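Cellulase (Uncultured bacterium, PDB 6XSO) probably hydrolyses internal beta-1,4-glycosidic bonds of cellulose and related plant cell-wall polysaccharides, as a broad-specificity endoglucanase of glycoside hydrolase family 5. Local coordinates at residues W33-T38 and E66-M71; G93-A98 and E151-Q156; I118-H123 and S172-L177. All blocks are in the same frame, centred on the assembly; numbering follows the deposited sequence.

Contact 1 (W33-T38 and E66-M71)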
loop_
_atom_site.group_PDB
_atom_site.type_symbol
_atom_site.label_atom_id
_atom_site.label_comp_id
_atom_site.label_asym_id
_atom_site.label_seq_id
_atom_site.Cartn_x
_atom_site.Cartn_y
_atom_site.Cartn_z
ATOM N N TRP A 33 3.447 7.831 -5.236
ATOM C CA TRP A 33 4.783 7.419 -4.847
ATOM C C TRP A 33 4.725 6.902 -3.421
ATOM O O TRP A 33 3.906 7.366 -2.622
ATOM C CB TRP A 33 5.719 8.610 -4.867
ATOM C CG TRP A 33 7.155 8.302 -4.534
ATOM C CD1 TRP A 33 8.009 7.470 -5.212
ATOM C CD2 TRP A 33 7.908 8.846 -3.448
ATOM N NE1 TRP A 33 9.250 7.480 -4.619
ATOM C CE2 TRP A 33 9.209 8.316 -3.531
ATOM C CE3 TRP A 33 7.613 9.751 -2.422
ATOM C CZ2 TRP A 33 10.211 8.661 -2.627
ATOM C CZ3 TRP A 33 8.608 10.080 -1.522
ATOM C CH2 TRP A 33 9.885 9.542 -1.630
ATOM N N ASN A 34 5.614 5.946 -3.114
ATOM C CA ASN A 34 5.761 5.381 -1.776
ATOM C C ASN A 34 6.947 5.999 -1.044
ATOM O O ASN A 34 8.084 5.932 -1.526
ATOM C CB ASN A 34 6.043 3.874 -1.820
ATOM C CG ASN A 34 4.830 3.066 -2.020
ATOM O OD1 ASN A 34 4.168 2.668 -1.071
ATOM N ND2 ASN A 34 4.530 2.775 -3.278
ATOM N N LEU A 35 6.696 6.498 0.167
ATOM C CA LEU A 35 7.757 6.897 1.099
ATOM C C LEU A 35 8.297 5.648 1.799
ATOM O O LEU A 35 8.101 5.410 2.995
ATOM C CB LEU A 35 7.200 7.894 2.099
ATOM C CG LEU A 35 8.251 8.550 3.011
ATOM C CD1 LEU A 35 9.084 9.599 2.307
ATOM C CD2 LEU A 35 7.567 9.154 4.252
ATOM N N GLY A 36 8.953 4.797 0.999
ATOM C CA GLY A 36 9.339 3.486 1.483
ATOM C C GLY A 36 10.593 3.486 2.358
ATOM O O GLY A 36 11.431 4.392 2.337
ATOM N N ASN A 37 10.706 2.410 3.152
ATOM C CA ASN A 37 11.857 2.152 4.015
ATOM C C ASN A 37 12.044 3.259 5.057
ATOM O O ASN A 37 13.164 3.556 5.488
ATOM C CB ASN A 37 13.145 1.931 3.209
ATOM C CG ASN A 37 13.227 0.558 2.550
ATOM O OD1 ASN A 37 12.291 -0.257 2.566
ATOM N ND2 ASN A 37 14.380 0.300 1.955
ATOM N N THR A 38 10.941 3.849 5.496
ATOM C CA THR A 38 10.929 5.044 6.345
ATOM C C THR A 38 10.143 4.730 7.598
ATOM O O THR A 38 10.668 4.072 8.515
ATOM C CB THR A 38 10.450 6.242 5.502
ATOM O OG1 THR A 38 11.285 6.362 4.332
ATOM C CG2 THR A 38 10.592 7.526 6.295
ATOM N N GLU A 66 9.192 19.624 2.712
ATOM C CA GLU A 66 9.564 20.114 1.392
ATOM C C GLU A 66 9.612 18.990 0.367
ATOM O O GLU A 66 9.322 19.217 -0.815
ATOM C CB GLU A 66 10.906 20.828 1.499
ATOM C CG GLU A 66 10.847 22.169 2.216
ATOM C CD GLU A 66 10.599 22.115 3.727
ATOM O OE1 GLU A 66 10.995 21.137 4.424
ATOM O OE2 GLU A 66 10.011 23.103 4.217
ATOM N N LEU A 67 9.989 17.784 0.792
ATOM C CA LEU A 67 9.978 16.639 -0.112
ATOM C C LEU A 67 8.646 16.518 -0.847
ATOM O O LEU A 67 8.610 16.211 -2.041
ATOM C CB LEU A 67 10.245 15.351 0.674
ATOM C CG LEU A 67 10.106 14.034 -0.079
ATOM C CD1 LEU A 67 11.128 13.901 -1.199
ATOM C CD2 LEU A 67 10.231 12.861 0.938
ATOM N N PHE A 68 7.535 16.727 -0.147
ATOM C CA PHE A 68 6.231 16.522 -0.768
ATOM C C PHE A 68 5.815 17.707 -1.628
ATOM O O PHE A 68 5.092 17.508 -2.611
ATOM C CB PHE A 68 5.211 16.127 0.293
ATOM C CG PHE A 68 5.587 14.852 1.010
ATOM C CD1 PHE A 68 5.724 13.663 0.311
ATOM C CD2 PHE A 68 5.886 14.867 2.356
ATOM C CE1 PHE A 68 6.097 12.498 0.966
ATOM C CE2 PHE A 68 6.262 13.703 3.010
ATOM C CZ PHE A 68 6.370 12.530 2.313
ATOM N N LYS A 69 6.250 18.921 -1.286
ATOM C CA LYS A 69 6.107 20.047 -2.209
ATOM C C LYS A 69 6.764 19.716 -3.536
ATOM O O LYS A 69 6.182 19.943 -4.605
ATOM C CB LYS A 69 6.723 21.295 -1.589
ATOM C CG LYS A 69 6.671 22.570 -2.464
ATOM C CD LYS A 69 7.299 23.771 -1.727
ATOM C CE LYS A 69 7.255 25.065 -2.553
ATOM N NZ LYS A 69 8.097 24.907 -3.760
ATOM N N MET A 70 7.961 19.136 -3.485
ATOM C CA MET A 70 8.672 18.764 -4.706
ATOM C C MET A 70 7.912 17.696 -5.485
ATOM O O MET A 70 7.766 17.791 -6.711
ATOM C CB MET A 70 10.075 18.265 -4.344
ATOM C CG MET A 70 10.945 17.976 -5.558
ATOM S SD MET A 70 12.567 17.328 -5.103
ATOM C CE MET A 70 12.162 15.655 -4.630
ATOM N N MET A 71 7.434 16.656 -4.795
ATOM C CA MET A 71 6.671 15.607 -5.467
ATOM C C MET A 71 5.431 16.181 -6.141
ATOM O O MET A 71 5.132 15.867 -7.301
ATOM C CB MET A 71 6.275 14.528 -4.451
ATOM C CG MET A 71 7.435 13.671 -4.003
ATOM S SD MET A 71 7.911 12.505 -5.298
ATOM C CE MET A 71 9.486 11.939 -4.646
#

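Contact 2 (G93-A98 and E151-Q156)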
loop_
_atom_site.group_PDB
_atom_site.type_symbol
_atom_site.label_atom_id
_atom_site.label_comp_id
_atom_site.label_asym_id
_atom_site.label_seq_id
_atom_site.Cartn_x
_atom_site.Cartn_y
_atom_site.Cartn_z
ATOM N N GLY A 93 -0.866 -3.788 23.122
ATOM C CA GLY A 93 -1.154 -3.339 21.783
ATOM C C GLY A 93 -1.330 -1.845 21.642
ATOM O O GLY A 93 -1.669 -1.385 20.547
ATOM N N LYS A 94 -1.116 -1.080 22.712
ATOM C CA LYS A 94 -1.258 0.371 22.655
ATOM C C LYS A 94 -0.037 0.994 21.982
ATOM O O LYS A 94 1.104 0.714 22.363
ATOM C CB LYS A 94 -1.445 0.943 24.064
ATOM C CG LYS A 94 -1.775 2.450 24.053
ATOM C CD LYS A 94 -2.008 3.003 25.439
ATOM C CE LYS A 94 -0.700 3.263 26.170
ATOM N NZ LYS A 94 -0.926 4.055 27.410
ATOM N N VAL A 95 -0.291 1.851 20.990
ATOM C CA VAL A 95 0.758 2.582 20.275
ATOM C C VAL A 95 1.150 3.777 21.133
ATOM O O VAL A 95 0.282 4.503 21.632
ATOM C CB VAL A 95 0.244 3.056 18.903
ATOM C CG1 VAL A 95 1.303 3.905 18.177
ATOM C CG2 VAL A 95 -0.185 1.859 18.041
ATOM N N ASN A 96 2.450 4.001 21.307
ATOM C CA ASN A 96 2.860 5.109 22.159
ATOM C C ASN A 96 2.534 6.444 21.487
ATOM O O ASN A 96 2.473 6.551 20.262
ATOM C CB ASN A 96 4.340 5.027 22.530
ATOM C CG ASN A 96 5.244 5.094 21.347
ATOM O OD1 ASN A 96 5.526 6.175 20.812
ATOM N ND2 ASN A 96 5.742 3.937 20.932
ATOM N N GLU A 97 2.308 7.469 22.318
ATOM C CA GLU A 97 1.826 8.748 21.794
ATOM C C GLU A 97 2.855 9.408 20.884
ATOM O O GLU A 97 2.495 10.034 19.876
ATOM C CB GLU A 97 1.448 9.678 22.950
ATOM C CG GLU A 97 0.206 9.236 23.698
ATOM C CD GLU A 97 -0.136 10.153 24.857
ATOM O OE1 GLU A 97 0.526 11.206 25.003
ATOM O OE2 GLU A 97 -1.069 9.818 25.621
ATOM N N ALA A 98 4.143 9.261 21.200
ATOM C CA ALA A 98 5.169 9.919 20.390
ATOM C C ALA A 98 5.181 9.371 18.969
ATOM O O ALA A 98 5.383 10.122 18.002
ATOM C CB ALA A 98 6.545 9.747 21.037
ATOM N N GLU A 151 -7.723 -5.404 15.744
ATOM C CA GLU A 151 -8.829 -4.453 15.823
ATOM C C GLU A 151 -8.479 -3.270 16.723
ATOM O O GLU A 151 -8.798 -2.124 16.391
ATOM C CB GLU A 151 -10.123 -5.150 16.266
ATOM C CG GLU A 151 -10.676 -6.099 15.204
ATOM C CD GLU A 151 -12.068 -6.650 15.500
ATOM O OE1 GLU A 151 -12.760 -6.151 16.407
ATOM O OE2 GLU A 151 -12.481 -7.601 14.796
ATOM N N TYR A 152 -7.816 -3.519 17.861
ATOM C CA TYR A 152 -7.438 -2.413 18.745
ATOM C C TYR A 152 -6.455 -1.472 18.063
ATOM O O TYR A 152 -6.556 -0.241 18.206
ATOM C CB TYR A 152 -6.868 -2.970 20.057
ATOM C CG TYR A 152 -6.360 -1.968 21.081
ATOM C CD1 TYR A 152 -5.254 -2.268 21.846
ATOM C CD2 TYR A 152 -6.988 -0.746 21.281
ATOM C CE1 TYR A 152 -4.778 -1.392 22.793
ATOM C CE2 TYR A 152 -6.513 0.152 22.233
ATOM C CZ TYR A 152 -5.402 -0.174 22.972
ATOM O OH TYR A 152 -4.930 0.705 23.950
ATOM N N LEU A 153 -5.492 -2.026 17.325
ATOM C CA LEU A 153 -4.570 -1.181 16.565
ATOM C C LEU A 153 -5.318 -0.281 15.588
ATOM O O LEU A 153 -5.055 0.927 15.522
ATOM C CB LEU A 153 -3.542 -2.048 15.850
ATOM C CG LEU A 153 -2.570 -1.352 14.904
ATOM C CD1 LEU A 153 -1.804 -0.285 15.638
ATOM C CD2 LEU A 153 -1.630 -2.383 14.284
ATOM N N TRP A 154 -6.256 -0.845 14.820
ATOM C CA TRP A 154 -6.994 -0.029 13.863
ATOM C C TRP A 154 -7.931 0.956 14.542
ATOM O O TRP A 154 -8.112 2.070 14.033
ATOM C CB TRP A 154 -7.688 -0.881 12.803
ATOM C CG TRP A 154 -6.778 -1.047 11.649
ATOM C CD1 TRP A 154 -6.201 -2.200 11.206
ATOM C CD2 TRP A 154 -6.291 0.004 10.807
ATOM N NE1 TRP A 154 -5.391 -1.932 10.125
ATOM C CE2 TRP A 154 -5.422 -0.582 9.877
ATOM C CE3 TRP A 154 -6.486 1.397 10.780
ATOM C CZ2 TRP A 154 -4.772 0.161 8.907
ATOM C CZ3 TRP A 154 -5.848 2.133 9.798
ATOM C CH2 TRP A 154 -4.991 1.509 8.889
ATOM N N ARG A 155 -8.513 0.605 15.697
ATOM C CA ARG A 155 -9.297 1.605 16.413
ATOM C C ARG A 155 -8.421 2.797 16.786
ATOM O O ARG A 155 -8.849 3.952 16.683
ATOM C CB ARG A 155 -9.961 1.010 17.653
ATOM C CG ARG A 155 -11.144 0.101 17.334
ATOM C CD ARG A 155 -12.041 -0.197 18.550
ATOM N NE ARG A 155 -11.296 -0.671 19.715
ATOM C CZ ARG A 155 -10.964 -1.942 19.919
ATOM N NH1 ARG A 155 -11.323 -2.869 19.046
ATOM N NH2 ARG A 155 -10.281 -2.285 21.006
ATOM N N GLN A 156 -7.187 2.535 17.218
ATOM C CA GLN A 156 -6.303 3.628 17.625
ATOM C C GLN A 156 -5.926 4.503 16.439
ATOM O O GLN A 156 -5.944 5.738 16.537
ATOM C CB GLN A 156 -5.026 3.064 18.247
ATOM C CG GLN A 156 -5.193 2.389 19.588
ATOM C CD GLN A 156 -3.912 1.710 20.018
ATOM O OE1 GLN A 156 -2.969 2.371 20.455
ATOM N NE2 GLN A 156 -3.867 0.377 19.886
#

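Contact 3 (I118-H123 and S172-L177)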
loop_
_atom_site.group_PDB
_atom_site.type_symbol
_atom_site.label_atom_id
_atom_site.label_comp_id
_atom_site.label_asym_id
_atom_site.label_seq_id
_atom_site.Cartn_x
_atom_site.Cartn_y
_atom_site.Cartn_z
ATOM N N ILE A 118 -2.147 7.631 1.846
ATOM C CA ILE A 118 -2.537 6.313 2.351
ATOM C C ILE A 118 -1.596 5.947 3.495
ATOM O O ILE A 118 -0.374 5.969 3.323
ATOM C CB ILE A 118 -2.441 5.255 1.237
ATOM C CG1 ILE A 118 -3.404 5.527 0.081
ATOM C CG2 ILE A 118 -2.692 3.849 1.819
ATOM C CD1 ILE A 118 -3.083 4.663 -1.177
ATOM N N ILE A 119 -2.159 5.561 4.650
ATOM C CA ILE A 119 -1.370 4.975 5.733
ATOM C C ILE A 119 -1.823 3.531 5.920
ATOM O O ILE A 119 -3.001 3.211 5.731
ATOM C CB ILE A 119 -1.441 5.724 7.071
ATOM C CG1 ILE A 119 -2.886 5.903 7.514
ATOM C CG2 ILE A 119 -0.705 7.071 6.952
ATOM C CD1 ILE A 119 -2.999 6.494 8.933
ATOM N N ASN A 120 -0.887 2.655 6.277
ATOM C CA ASN A 120 -1.210 1.229 6.353
ATOM C C ASN A 120 -0.596 0.589 7.607
ATOM O O ASN A 120 -0.098 1.263 8.513
ATOM C CB ASN A 120 -0.781 0.470 5.077
ATOM C CG ASN A 120 0.724 0.214 5.017
ATOM O OD1 ASN A 120 1.491 0.754 5.809
ATOM N ND2 ASN A 120 1.145 -0.619 4.075
ATOM N N VAL A 121 -0.650 -0.739 7.627
ATOM C CA VAL A 121 0.026 -1.610 8.587
ATOM C C VAL A 121 0.949 -2.474 7.723
ATOM O O VAL A 121 0.465 -3.282 6.914
ATOM C CB VAL A 121 -0.993 -2.442 9.378
ATOM C CG1 VAL A 121 -0.323 -3.560 10.166
ATOM C CG2 VAL A 121 -1.805 -1.542 10.329
ATOM N N HIS A 122 2.275 -2.271 7.844
ATOM C CA HIS A 122 3.207 -2.692 6.797
ATOM C C HIS A 122 3.968 -3.916 7.229
ATOM O O HIS A 122 3.530 -5.050 6.974
ATOM C CB HIS A 122 4.060 -1.491 6.359
ATOM C CG HIS A 122 4.694 -1.673 5.023
ATOM N ND1 HIS A 122 4.010 -1.444 3.848
ATOM C CD2 HIS A 122 5.920 -2.121 4.659
ATOM C CE1 HIS A 122 4.796 -1.691 2.820
ATOM N NE2 HIS A 122 5.972 -2.079 3.279
ATOM N N HIS A 123 5.165 -3.792 7.837
ATOM C CA HIS A 123 5.970 -4.973 8.158
ATOM C C HIS A 123 5.546 -5.661 9.438
ATOM O O HIS A 123 6.271 -6.511 9.961
ATOM C CB HIS A 123 7.461 -4.659 8.159
ATOM C CG HIS A 123 7.996 -4.368 6.799
ATOM N ND1 HIS A 123 7.723 -5.164 5.705
ATOM C CD2 HIS A 123 8.789 -3.368 6.353
ATOM C CE1 HIS A 123 8.329 -4.664 4.641
ATOM N NE2 HIS A 123 8.994 -3.581 5.009
ATOM N N SER A 172 -5.558 -1.814 5.045
ATOM C CA SER A 172 -5.719 -2.801 6.111
ATOM C C SER A 172 -4.413 -3.446 6.566
ATOM O O SER A 172 -4.202 -3.640 7.771
ATOM C CB SER A 172 -6.695 -3.873 5.612
ATOM O OG SER A 172 -6.234 -4.490 4.402
ATOM N N TYR A 173 -3.580 -3.890 5.635
ATOM C CA TYR A 173 -2.372 -4.694 5.897
ATOM C C TYR A 173 -1.640 -4.744 4.554
ATOM O O TYR A 173 -2.264 -4.612 3.492
ATOM C CB TYR A 173 -2.659 -6.136 6.467
ATOM C CG TYR A 173 -3.762 -6.805 5.692
ATOM C CD1 TYR A 173 -3.527 -7.261 4.403
ATOM C CD2 TYR A 173 -5.055 -6.904 6.202
ATOM C CE1 TYR A 173 -4.530 -7.778 3.642
ATOM C CE2 TYR A 173 -6.074 -7.411 5.436
ATOM C CZ TYR A 173 -5.806 -7.820 4.155
ATOM O OH TYR A 173 -6.834 -8.295 3.393
ATOM N N ASN A 174 -0.328 -4.961 4.604
ATOM C CA ASN A 174 0.506 -4.851 3.406
ATOM C C ASN A 174 0.591 -6.132 2.577
ATOM O O ASN A 174 -0.124 -6.268 1.579
ATOM C CB ASN A 174 1.904 -4.346 3.817
ATOM C CG ASN A 174 2.839 -4.259 2.661
ATOM O OD1 ASN A 174 2.460 -3.742 1.594
ATOM N ND2 ASN A 174 4.079 -4.747 2.834
ATOM N N GLU A 175 1.475 -7.063 2.953
ATOM C CA GLU A 175 1.749 -8.282 2.186
ATOM C C GLU A 175 1.647 -9.451 3.161
ATOM O O GLU A 175 2.651 -9.951 3.675
ATOM C CB GLU A 175 3.123 -8.212 1.473
ATOM C CG GLU A 175 3.110 -7.256 0.284
ATOM C CD GLU A 175 4.424 -7.137 -0.433
ATOM O OE1 GLU A 175 5.459 -7.617 0.054
ATOM O OE2 GLU A 175 4.430 -6.546 -1.537
ATOM N N MET A 176 0.418 -9.862 3.446
ATOM C CA MET A 176 0.179 -10.905 4.434
ATOM C C MET A 176 0.359 -12.269 3.777
ATOM O O MET A 176 -0.260 -12.562 2.746
ATOM C CB MET A 176 -1.243 -10.787 4.994
ATOM C CG MET A 176 -1.395 -11.518 6.302
ATOM S SD MET A 176 -3.077 -11.741 6.884
ATOM C CE MET A 176 -3.770 -10.099 6.775
ATOM N N LEU A 177 1.182 -13.113 4.393
ATOM C CA LEU A 177 1.533 -14.429 3.875
ATOM C C LEU A 177 1.088 -15.508 4.851
ATOM O O LEU A 177 0.834 -15.244 6.030
ATOM C CB LEU A 177 3.050 -14.547 3.673
ATOM C CG LEU A 177 3.754 -13.399 2.953
ATOM C CD1 LEU A 177 5.243 -13.670 2.801
ATOM C CD2 LEU A 177 3.118 -13.126 1.597
HETATM O O HOH W 1 5.464 -6.472 4.696
#

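Contact 1 (W33-T38 and E66-M71)
L67, F68 and M71 of helix 66-73 pack against W33 and L35, which lie at the end of strand 31-34 and just beyond it. L67 comes first along the helix. Its CD2 methyl approaches L35 CD1 at 3.7 Å and also meets the rim of the indole, 4.1 Å from W33 CZ3 and near the plane of the ring. F68 touches with the far end of its ring. F68 CE1 comes to 4.3 Å from W33 CZ3, again beside the indole edge, while F68 CZ touches the branched end of L35, with L35 CD1 at 4.0 Å. The side chains of L35 and F68 cross at about a right angle. Beyond this pair, F68 reaches Y109 and V110 of helix 97-111, and L35 reaches V106 of the same helix. One turn after L67, M71 supplies a different geometry. A bend at chi2 (-74°) turns its thioether over the indole, so that M71 CE stands 3.5 Å from the centroid of the W33 six-membered ring and almost on the ring normal, a CH-pi contact. M71 SD is 4.4 Å from that same W33 centroid and approaches it obliquely, adding a Met-aromatic component. W33 CG is anti to the backbone N (chi1 -178°), which carries the indole out to the helix, and chi2 near 61° turns one face of it to M71. No hydrogen bond joins the two segments. The contact therefore rests on buried methyl, thioether and aromatic surfaces, with one face and one edge of a single indole engaged, and its cohesion should come from dispersion and hydrophobic burial, while the hydrogen bond from W33 NE1 to M350 O satisfies the indole N-H and probably limits rotation of the ring.

Contact 2 (G93-A98 and E151-Q156)
Q156 reaches G93 and V95 because its CG is anti to its own carbonyl carbon (chi1 -69°) and the chain then runs extended, delivering the amide with its N-H and C=O pointing at the loop backbone, G93 O lying in the amide plane. Y152, one turn earlier, has CG anti to the backbone N, which sets its ring beside G93 and K94. Across the segments the Q156 amide makes two nearly straight bonds. Q156 NE2 donates to G93 O at 2.9 Å, lying above that carbonyl's plane, and V95 N donates to Q156 OE1 at 2.8 Å, in the carbonyl plane and on a lone pair. Q156 NE2 also lies over the centre of the Y152 ring. G93 has a positive phi (92°), and a CB there would crowd both Y152 CD1 and the preceding carbonyl oxygen. Beside the polar pair, V95 CG2 packs 3.6 Å from L153 CD1, and K94 CB lies 3.5 Å from Y152 OH. N96, the N-cap of helix 97-111, follows directly, its OD1 bonded to W99 N. Helix 140-161 thus pins the loop that leads into the neighbouring helix 97-111, in the outer helical layer of a (beta/alpha)8 TIM barrel.

Contact 3 (I118-H123 and S172-L177)
H122 and N174 form the stacked part of the contact. The carboxamide of N174 lies over one face of the imidazole with the two planes 18° apart, and N174 ND2 sits 3.1 Å from H122 CE1, offset toward the rim of the ring. N174 CG is anti to its backbone N (chi1 178°), which extends the amide across to the histidine. Hydrogen bonds fix the two flat groups. N120 ND2 donates to H122 ND1 at 3.0 Å, almost linearly and within the ring plane, and it also bonds E171 OE2. N174 OD1 is held by R80, whereas N174 ND2 donates to a water at 2.9 Å that also bonds H123 ND1, at 2.8 Å. Contacts with backbone carbonyls make a third group: Y173 CA directs a CH...O contact to V121 O at 3.3 Å, and V121 CB packs 3.8 Å from S172 O. An alanine at H122 removes the imidazole, which would probably leave N120 ND2 without its ring acceptor and the N174 amide without the face it stacks on, held then mainly by R80 and water. N174 and E175 follow strand 168-171, consistent with the Asn-Glu pair at the end of the fourth strand in family 5, where the glutamate is the acid/base; E308 on strand 304-309, touching H122, N174 and E175, probably corresponds to the nucleophile. The chemistry thus implies a buried polar network: the N120 bond fixes the imidazole, and stacking on it together with R80 probably holds N174 in a defined orientation beside the presumed catalytic carboxylates.

All three contacts belong to one closed barrel of eight parallel strands and its surrounding helices. Contact 1 closes before the other two open. Contacts 2 and 3 interleave along the chain, since 118-123 falls between 93-98 and 151-156. Contacts 1 and 3 both reach the sheet, through strands 31-34 and 116-119, with centres about 18 Å apart; contact 2 lies in the outer layer, its centre about 24 Å from that of contact 1. Contacts 2 and 3 touch directly: W154 NE1 is 3.1 Å from S172 O, a probable hydrogen bond, and L153 CD2 packs on V121 CG2. Helix 140-161 thereby connects the loop before helix 97-111 to the strand ends that probably carry the active site.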